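Local coordinates for conserved hypothetical protein (Sulfolobus solfataricus, PDB 2FNA) that probably binds and hydrolyses ATP as an archaeal AAA+ ATPase, here holding ADP, with a magnesium ion also bound, at residues 54-66 against 80-92. Residues are numbered along the deposited sequence; the frame is centred on the assembly and turned at random.
With EDO (1,2-ethanediol), chain E.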
ATOM      1  N   LEU A  54      15.124   9.254 -10.038  1.00 32.18           N
ATOM      2  CA  LEU A  54      15.071   9.006 -11.487  1.00 32.89           C
ATOM      3  C   LEU A  54      14.894  10.283 -12.278  1.00 31.59           C
ATOM      4  O   LEU A  54      15.349  10.361 -13.413  1.00 26.94           O
ATOM      5  CB  LEU A  54      13.943   8.041 -11.857  1.00 33.05           C
ATOM      6  CG  LEU A  54      14.151   6.571 -11.482  1.00 34.29           C
ATOM      7  CD1 LEU A  54      12.864   5.775 -11.679  1.00 33.83           C
ATOM      8  CD2 LEU A  54      15.331   5.995 -12.281  1.00 32.68           C
ATOM      9  N   ASN A  55      14.215  11.285 -11.711  1.00 30.42           N
ATOM     10  CA  ASN A  55      14.058  12.555 -12.446  1.00 28.45           C
ATOM     11  C   ASN A  55      13.395  12.289 -13.805  1.00 28.64           C
ATOM     12  O   ASN A  55      13.828  12.755 -14.875  1.00 25.93           O
ATOM     13  CB  ASN A  55      15.434  13.237 -12.614  1.00 29.37           C
ATOM     14  CG  ASN A  55      15.339  14.682 -13.061  1.00 24.40           C
ATOM     15  OD1 ASN A  55      14.394  15.376 -12.735  1.00 25.98           O
ATOM     16  ND2 ASN A  55      16.322  15.131 -13.829  1.00 20.11           N
ATOM     17  N   LEU A  56      12.324  11.515 -13.755  1.00 27.86           N
ATOM     18  CA  LEU A  56      11.510  11.242 -14.932  1.00 29.64           C
ATOM     19  C   LEU A  56      10.111  11.784 -14.682  1.00 31.20           C
ATOM     20  O   LEU A  56       9.642  11.767 -13.544  1.00 30.93           O
ATOM     21  CB  LEU A  56      11.430   9.736 -15.234  1.00 29.62           C
ATOM     22  CG  LEU A  56      12.656   9.037 -15.845  1.00 33.50           C
ATOM     23  CD1 LEU A  56      12.448   7.525 -15.802  1.00 39.72           C
ATOM     24  CD2 LEU A  56      12.926   9.515 -17.245  1.00 33.99           C
ATOM     25  N   PRO A  57       9.422  12.210 -15.757  1.00 31.65           N
ATOM     26  CA  PRO A  57       8.046  12.645 -15.624  1.00 31.87           C
ATOM     27  C   PRO A  57       7.209  11.519 -15.025  1.00 33.54           C
ATOM     28  O   PRO A  57       7.499  10.338 -15.228  1.00 31.43           O
ATOM     29  CB  PRO A  57       7.599  12.920 -17.054  1.00 31.11           C
ATOM     30  CG  PRO A  57       8.670  12.421 -17.932  1.00 36.52           C
ATOM     31  CD  PRO A  57       9.896  12.221 -17.154  1.00 30.42           C
ATOM     32  N   TYR A  58       6.191  11.882 -14.269  1.00 34.16           N
ATOM     33  CA  TYR A  58       5.378  10.884 -13.619  1.00 34.14           C
ATOM     34  C   TYR A  58       3.992  11.426 -13.296  1.00 35.78           C
ATOM     35  O   TYR A  58       3.755  12.659 -13.270  1.00 34.27           O
ATOM     36  CB  TYR A  58       6.068  10.382 -12.346  1.00 35.17           C
ATOM     37  CG  TYR A  58       6.137  11.413 -11.235  1.00 39.09           C
ATOM     38  CD1 TYR A  58       7.203  12.323 -11.156  1.00 45.14           C
ATOM     39  CD2 TYR A  58       5.135  11.493 -10.273  1.00 38.55           C
ATOM     40  CE1 TYR A  58       7.268  13.295 -10.131  1.00 40.59           C
ATOM     41  CE2 TYR A  58       5.187  12.469  -9.249  1.00 39.28           C
ATOM     42  CZ  TYR A  58       6.258  13.348  -9.185  1.00 42.46           C
ATOM     43  OH  TYR A  58       6.294  14.275  -8.176  1.00 42.68           O
ATOM     44  N   ILE A  59       3.086  10.464 -13.112  1.00 35.65           N
ATOM     45  CA  ILE A  59       1.725  10.651 -12.654  1.00 37.09           C
ATOM     46  C   ILE A  59       1.638   9.837 -11.362  1.00 35.97           C
ATOM     47  O   ILE A  59       1.970   8.666 -11.361  1.00 36.78           O
ATOM     48  CB  ILE A  59       0.735  10.051 -13.699  1.00 39.10           C
ATOM     49  CG1 ILE A  59       0.621  10.966 -14.926  1.00 41.59           C
ATOM     50  CG2 ILE A  59      -0.635   9.736 -13.073  1.00 45.18           C
ATOM     51  CD1 ILE A  59      -0.037  12.287 -14.671  1.00 45.29           C
ATOM     52  N   TYR A  60       1.226  10.452 -10.264  1.00 35.28           N
ATOM     53  CA  TYR A  60       1.151   9.746  -8.995  1.00 37.77           C
ATOM     54  C   TYR A  60      -0.273   9.635  -8.502  1.00 39.27           C
ATOM     55  O   TYR A  60      -0.823  10.610  -8.018  1.00 40.06           O
ATOM     56  CB  TYR A  60       1.989  10.475  -7.952  1.00 38.30           C
ATOM     57  CG  TYR A  60       2.366   9.633  -6.778  1.00 34.36           C
ATOM     58  CD1 TYR A  60       1.398   9.175  -5.872  1.00 40.58           C
ATOM     59  CD2 TYR A  60       3.694   9.264  -6.572  1.00 35.60           C
ATOM     60  CE1 TYR A  60       1.762   8.390  -4.796  1.00 40.24           C
ATOM     61  CE2 TYR A  60       4.061   8.501  -5.493  1.00 35.79           C
ATOM     62  CZ  TYR A  60       3.093   8.059  -4.620  1.00 38.69           C
ATOM     63  OH  TYR A  60       3.452   7.295  -3.539  1.00 38.67           O
ATOM     64  N   LEU A  61      -0.874   8.452  -8.608  1.00 40.63           N
ATOM     65  CA  LEU A  61      -2.225   8.238  -8.073  1.00 40.12           C
ATOM     66  C   LEU A  61      -2.180   7.655  -6.659  1.00 38.23           C
ATOM     67  O   LEU A  61      -1.846   6.483  -6.463  1.00 37.25           O
ATOM     68  CB  LEU A  61      -3.057   7.347  -8.995  1.00 39.31           C
ATOM     69  CG  LEU A  61      -3.310   7.868 -10.417  1.00 44.48           C
ATOM     70  CD1 LEU A  61      -4.341   6.997 -11.144  1.00 45.99           C
ATOM     71  CD2 LEU A  61      -3.809   9.302 -10.386  1.00 49.30           C
ATOM     72  N   ASP A  62      -2.505   8.509  -5.685  1.00 37.56           N
ATOM     73  CA  ASP A  62      -2.568   8.146  -4.278  1.00 39.34           C
ATOM     74  C   ASP A  62      -3.981   7.626  -3.938  1.00 37.61           C
ATOM     75  O   ASP A  62      -4.915   8.390  -3.717  1.00 41.64           O
ATOM     76  CB  ASP A  62      -2.171   9.352  -3.442  1.00 41.32           C
ATOM     77  CG  ASP A  62      -2.019   9.027  -1.992  1.00 44.55           C
ATOM     78  OD1 ASP A  62      -1.793   7.851  -1.659  1.00 48.63           O
ATOM     79  OD2 ASP A  62      -2.128   9.962  -1.177  1.00 40.99           O
ATOM     80  N   LEU A  63      -4.149   6.316  -3.975  1.00 34.83           N
ATOM     81  CA  LEU A  63      -5.484   5.703  -3.988  1.00 34.09           C
ATOM     82  C   LEU A  63      -5.938   5.401  -2.588  1.00 33.73           C
ATOM     83  O   LEU A  63      -7.068   5.010  -2.370  1.00 33.60           O
ATOM     84  CB  LEU A  63      -5.476   4.453  -4.873  1.00 35.29           C
ATOM     85  CG  LEU A  63      -5.097   4.749  -6.333  1.00 37.08           C
ATOM     86  CD1 LEU A  63      -4.716   3.491  -7.131  1.00 39.17           C
ATOM     87  CD2 LEU A  63      -6.224   5.541  -7.022  1.00 34.06           C
ATOM     88  N   ARG A  64      -5.029   5.579  -1.629  1.00 33.56           N
ATOM     89  CA  ARG A  64      -5.354   5.505  -0.215  1.00 37.50           C
ATOM     90  C   ARG A  64      -6.489   6.445   0.134  1.00 37.06           C
ATOM     91  O   ARG A  64      -7.217   6.192   1.074  1.00 38.14           O
ATOM     92  CB  ARG A  64      -4.156   5.925   0.662  1.00 40.56           C
ATOM     93  CG  ARG A  64      -3.456   4.808   1.421  1.00 49.71           C
ATOM     94  CD  ARG A  64      -3.207   5.161   2.925  1.00 59.69           C
ATOM     95  NE  ARG A  64      -2.882   6.578   3.164  1.00 58.46           N
ATOM     96  N   LYS A  65      -6.620   7.561  -0.571  1.00 38.38           N
ATOM     97  CA  LYS A  65      -7.764   8.424  -0.317  1.00 39.80           C
ATOM     98  C   LYS A  65      -9.135   7.797  -0.584  1.00 40.79           C
ATOM     99  O   LYS A  65     -10.152   8.421  -0.278  1.00 38.60           O
ATOM    100  CB  LYS A  65      -7.646   9.730  -1.106  1.00 43.62           C
ATOM    101  CG  LYS A  65      -7.675   9.610  -2.603  1.00 45.68           C
ATOM    102  CD  LYS A  65      -7.368  10.977  -3.223  1.00 57.47           C
ATOM    103  CE  LYS A  65      -5.877  11.294  -3.239  1.00 53.02           C
ATOM    104  NZ  LYS A  65      -5.627  12.760  -3.210  1.00 65.39           N
ATOM    105  N   PHE A  66      -9.173   6.593  -1.172  1.00 39.28           N
ATOM    106  CA  PHE A  66     -10.417   5.886  -1.373  1.00 39.08           C
ATOM    107  C   PHE A  66     -10.616   4.750  -0.384  1.00 39.00           C
ATOM    108  O   PHE A  66     -11.601   4.041  -0.489  1.00 37.36           O
ATOM    109  CB  PHE A  66     -10.479   5.350  -2.810  1.00 39.34           C
ATOM    110  CG  PHE A  66     -10.448   6.425  -3.842  1.00 32.05           C
ATOM    111  CD1 PHE A  66     -11.509   7.310  -3.951  1.00 36.53           C
ATOM    112  CD2 PHE A  66      -9.355   6.592  -4.688  1.00 31.42           C
ATOM    113  CE1 PHE A  66     -11.499   8.345  -4.890  1.00 40.24           C
ATOM    114  CE2 PHE A  66      -9.352   7.609  -5.642  1.00 37.30           C
ATOM    115  CZ  PHE A  66     -10.447   8.499  -5.730  1.00 34.68           C
ATOM    116  N   GLU A  80      -9.128  12.658 -10.056  1.00 41.19           N
ATOM    117  CA  GLU A  80      -7.778  12.443  -9.536  1.00 42.76           C
ATOM    118  C   GLU A  80      -6.725  12.405 -10.648  1.00 43.04           C
ATOM    119  O   GLU A  80      -5.630  12.943 -10.494  1.00 40.86           O
ATOM    120  CB  GLU A  80      -7.685  11.138  -8.743  1.00 44.87           C
ATOM    121  CG  GLU A  80      -8.462  11.136  -7.454  1.00 53.02           C
ATOM    122  CD  GLU A  80      -7.916  12.106  -6.443  1.00 58.66           C
ATOM    123  OE1 GLU A  80      -6.671  12.227  -6.342  1.00 68.65           O
ATOM    124  OE2 GLU A  80      -8.739  12.726  -5.740  1.00 62.76           O
ATOM    125  N   LEU A  81      -7.063  11.717 -11.733  1.00 43.78           N
ATOM    126  CA  LEU A  81      -6.222  11.638 -12.914  1.00 44.20           C
ATOM    127  C   LEU A  81      -6.038  13.038 -13.536  1.00 44.10           C
ATOM    128  O   LEU A  81      -4.941  13.429 -13.945  1.00 44.93           O
ATOM    129  CB  LEU A  81      -6.881  10.682 -13.907  1.00 45.57           C
ATOM    130  CG  LEU A  81      -6.145  10.293 -15.183  1.00 47.85           C
ATOM    131  CD1 LEU A  81      -4.762   9.729 -14.845  1.00 45.21           C
ATOM    132  CD2 LEU A  81      -6.981   9.296 -15.989  1.00 44.90           C
ATOM    133  N   GLN A  82      -7.123  13.789 -13.587  1.00 40.75           N
ATOM    134  CA  GLN A  82      -7.115  15.150 -14.122  1.00 42.85           C
ATOM    135  C   GLN A  82      -6.121  16.028 -13.379  1.00 40.86           C
ATOM    136  O   GLN A  82      -5.312  16.708 -14.002  1.00 41.44           O
ATOM    137  CB  GLN A  82      -8.528  15.715 -14.031  1.00 42.53           C
ATOM    138  CG  GLN A  82      -8.778  17.072 -14.623  1.00 46.55           C
ATOM    139  CD  GLN A  82     -10.237  17.443 -14.435  1.00 49.62           C
ATOM    140  OE1 GLN A  82     -11.124  16.904 -15.109  1.00 41.54           O
ATOM    141  NE2 GLN A  82     -10.495  18.323 -13.481  1.00 49.39           N
ATOM    142  N   LYS A  83      -6.153  15.967 -12.052  1.00 41.89           N
ATOM    143  CA  LYS A  83      -5.212  16.708 -11.214  1.00 43.10           C
ATOM    144  C   LYS A  83      -3.765  16.345 -11.537  1.00 43.98           C
ATOM    145  O   LYS A  83      -2.930  17.221 -11.702  1.00 46.64           O
ATOM    146  CB  LYS A  83      -5.473  16.437  -9.733  1.00 44.58           C
ATOM    147  CG  LYS A  83      -6.731  17.076  -9.174  1.00 48.47           C
ATOM    148  CD  LYS A  83      -7.084  16.471  -7.817  1.00 54.29           C
ATOM    149  N   GLU A  84      -3.468  15.053 -11.636  1.00 41.97           N
ATOM    150  CA  GLU A  84      -2.107  14.623 -11.913  1.00 43.24           C
ATOM    151  C   GLU A  84      -1.633  15.034 -13.296  1.00 42.26           C
ATOM    152  O   GLU A  84      -0.478  15.427 -13.464  1.00 43.88           O
ATOM    153  CB  GLU A  84      -1.957  13.101 -11.718  1.00 43.48           C
ATOM    154  CG  GLU A  84      -1.766  12.701 -10.258  1.00 48.60           C
ATOM    155  CD  GLU A  84      -0.596  13.416  -9.589  1.00 53.26           C
ATOM    156  OE1 GLU A  84       0.604  13.192  -9.967  1.00 38.71           O
ATOM    157  OE2 GLU A  84      -0.897  14.215  -8.677  1.00 51.48           O
ATOM    158  N   ILE A  85      -2.516  14.935 -14.283  1.00 42.67           N
ATOM    159  CA  ILE A  85      -2.183  15.286 -15.662  1.00 42.52           C
ATOM    160  C   ILE A  85      -1.795  16.763 -15.713  1.00 42.91           C
ATOM    161  O   ILE A  85      -0.824  17.132 -16.382  1.00 45.18           O
ATOM    162  CB  ILE A  85      -3.343  14.945 -16.635  1.00 41.85           C
ATOM    163  CG1 ILE A  85      -3.416  13.431 -16.831  1.00 39.97           C
ATOM    164  CG2 ILE A  85      -3.159  15.603 -18.008  1.00 42.05           C
ATOM    165  CD1 ILE A  85      -4.727  12.946 -17.362  1.00 40.09           C
ATOM    166  N   ASN A  86      -2.513  17.595 -14.967  1.00 42.07           N
ATOM    167  CA  ASN A  86      -2.231  19.029 -14.936  1.00 42.99           C
ATOM    168  C   ASN A  86      -0.822  19.354 -14.383  1.00 43.40           C
ATOM    169  O   ASN A  86      -0.181  20.325 -14.815  1.00 41.23           O
ATOM    170  CB  ASN A  86      -3.328  19.774 -14.154  1.00 43.13           C
ATOM    171  CG  ASN A  86      -4.610  19.967 -14.969  1.00 39.64           C
ATOM    172  OD1 ASN A  86      -4.579  20.010 -16.200  1.00 36.20           O
ATOM    173  ND2 ASN A  86      -5.740  20.102 -14.273  1.00 38.88           N
ATOM    174  N   LYS A  87      -0.345  18.529 -13.449  1.00 41.09           N
ATOM    175  CA  LYS A  87       1.035  18.608 -12.975  1.00 42.04           C
ATOM    176  C   LYS A  87       2.032  18.165 -14.069  1.00 44.12           C
ATOM    177  O   LYS A  87       3.131  18.741 -14.211  1.00 42.44           O
ATOM    178  CB  LYS A  87       1.219  17.733 -11.737  1.00 43.02           C
ATOM    179  CG  LYS A  87       0.280  18.021 -10.571  1.00 40.45           C
ATOM    180  CD  LYS A  87       0.602  17.088  -9.420  1.00 49.87           C
ATOM    181  CE  LYS A  87      -0.369  17.228  -8.270  1.00 48.35           C
ATOM    182  NZ  LYS A  87       0.046  16.363  -7.120  1.00 51.13           N
ATOM    183  N   LEU A  88       1.633  17.152 -14.843  1.00 45.34           N
ATOM    184  CA  LEU A  88       2.486  16.571 -15.880  1.00 44.99           C
ATOM    185  C   LEU A  88       2.653  17.463 -17.114  1.00 47.75           C
ATOM    186  O   LEU A  88       3.746  17.509 -17.690  1.00 46.17           O
ATOM    187  CB  LEU A  88       1.972  15.196 -16.306  1.00 43.89           C
ATOM    188  CG  LEU A  88       2.863  14.453 -17.300  1.00 40.60           C
ATOM    189  CD1 LEU A  88       4.190  14.109 -16.674  1.00 43.19           C
ATOM    190  CD2 LEU A  88       2.204  13.201 -17.857  1.00 44.56           C
ATOM    191  N   VAL A  89       1.589  18.152 -17.528  1.00 49.26           N
ATOM    192  CA  VAL A  89       1.684  19.104 -18.652  1.00 50.69           C
ATOM    193  C   VAL A  89       2.731  20.201 -18.384  1.00 50.90           C
ATOM    194  O   VAL A  89       3.477  20.574 -19.270  1.00 50.55           O
ATOM    195  CB  VAL A  89       0.315  19.748 -19.015  1.00 51.16           C
ATOM    196  CG1 VAL A  89      -0.690  18.676 -19.384  1.00 51.39           C
ATOM    197  CG2 VAL A  89      -0.222  20.631 -17.884  1.00 53.02           C
ATOM    198  N   LYS A  90       2.806  20.667 -17.142  1.00 52.13           N
ATOM    199  CA  LYS A  90       3.851  21.586 -16.738  1.00 53.24           C
ATOM    200  C   LYS A  90       5.242  21.021 -17.017  1.00 54.51           C
ATOM    201  O   LYS A  90       6.123  21.773 -17.426  1.00 56.79           O
ATOM    202  CB  LYS A  90       3.723  21.945 -15.256  1.00 53.77           C
ATOM    203  CG  LYS A  90       2.485  22.753 -14.940  1.00 56.55           C
ATOM    204  CD  LYS A  90       2.408  23.106 -13.468  1.00 59.67           C
ATOM    205  CE  LYS A  90       1.397  24.222 -13.219  1.00 61.98           C
ATOM    206  NZ  LYS A  90       1.224  24.509 -11.762  1.00 65.11           N
ATOM    207  N   ARG A  91       5.456  19.720 -16.794  1.00 53.86           N
ATOM    208  CA  ARG A  91       6.732  19.085 -17.164  1.00 53.40           C
ATOM    209  C   ARG A  91       6.821  18.725 -18.646  1.00 51.15           C
ATOM    210  O   ARG A  91       7.916  18.719 -19.207  1.00 50.35           O
ATOM    211  CB  ARG A  91       7.026  17.828 -16.332  1.00 55.22           C
ATOM    212  CG  ARG A  91       8.226  17.010 -16.876  1.00 59.05           C
ATOM    213  CD  ARG A  91       9.199  16.548 -15.802  1.00 60.68           C
ATOM    214  NE  ARG A  91      10.427  15.996 -16.398  1.00 58.93           N
ATOM    215  CZ  ARG A  91      11.380  15.361 -15.712  1.00 53.41           C
ATOM    216  NH1 ARG A  91      11.269  15.197 -14.394  1.00 46.05           N
ATOM    217  NH2 ARG A  91      12.451  14.889 -16.348  1.00 54.12           N
ATOM    218  N   LEU A  92       5.697  18.391 -19.273  1.00 50.10           N
ATOM    219  CA  LEU A  92       5.702  17.975 -20.681  1.00 49.50           C
ATOM    220  C   LEU A  92       4.939  18.960 -21.572  1.00 48.93           C
ATOM    221  O   LEU A  92       3.819  18.682 -21.982  1.00 47.38           O
ATOM    222  CB  LEU A  92       5.138  16.552 -20.843  1.00 48.24           C
ATOM    223  CG  LEU A  92       5.952  15.350 -20.321  1.00 49.30           C
ATOM    224  CD1 LEU A  92       5.197  14.055 -20.605  1.00 49.36           C
ATOM    225  CD2 LEU A  92       7.365  15.253 -20.903  1.00 45.60           C
TER
HETATM  226  C1  EDO E 501       5.079  15.279 -11.652  1.00 52.36           C
HETATM  227  O1  EDO E 501       4.001  15.896 -10.937  1.00 51.86           O
HETATM  228  C2  EDO E 501       4.997  15.599 -13.138  1.00 49.31           C
HETATM  229  O2  EDO E 501       6.033  14.886 -13.840  1.00 42.21           O
HETATM  230  O   HOH W   1       2.107  14.475 -12.018  1.00 42.04           O
HETATM  231  O   HOH W   2      -3.699  10.991  -6.548  1.00 49.14           O
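Glu84 reaches from helix 74-91 to the backbone of Tyr60 on strand 58-62, an outer strand of the parallel sheet of the P-loop NTPase fold. Its CB rests against CD1 of Ile59 (3.6 Å). CG, turned beside the helix backbone N (chi1 -81°), lies 3.2 Å from Tyr60 O and also passes CD2 of Leu61; a bend at chi2 (-55°) lays the carboxylate along the backbone of Tyr60. There OE1 accepts the N-H of Tyr60 at 2.8 Å, nearly straight (166°) but from above the carboxylate plane, and lies 2.8 Å from a water that is as close to Tyr58 O. OE2 offers its syn lone pair to NZ of Lys87, a salt bridge three residues further along the helix. With an alanine at Glu84, the Tyr60 amide would probably lose its acceptor on the helix and Lys87 its carboxylate partner. Beside the glutamate, Ile59 CD1 packs against the backbone O of Glu84, Ile85 CG1 and Leu88 CB, while CD1 of Leu88 meets CB of Pro57 (3.6 Å). At one end the Arg91 guanidinium lies with a face over Pro57 N, and its NH2 donates to Asn55 O (2.9 Å) from above the carbonyl plane. At the other, NZ of Lys65 makes a weak, long salt bridge to OE1 of Glu80, whose CG touches the edge of the Phe66 ring. Strand 139-144 pairs with the other edge of 58-62; on this one a carboxylate, waters and an ethanediol, probably from the crystallisation liquor, meet backbone groups, and Lys87 probably helps keep Glu84 ionised as acceptor.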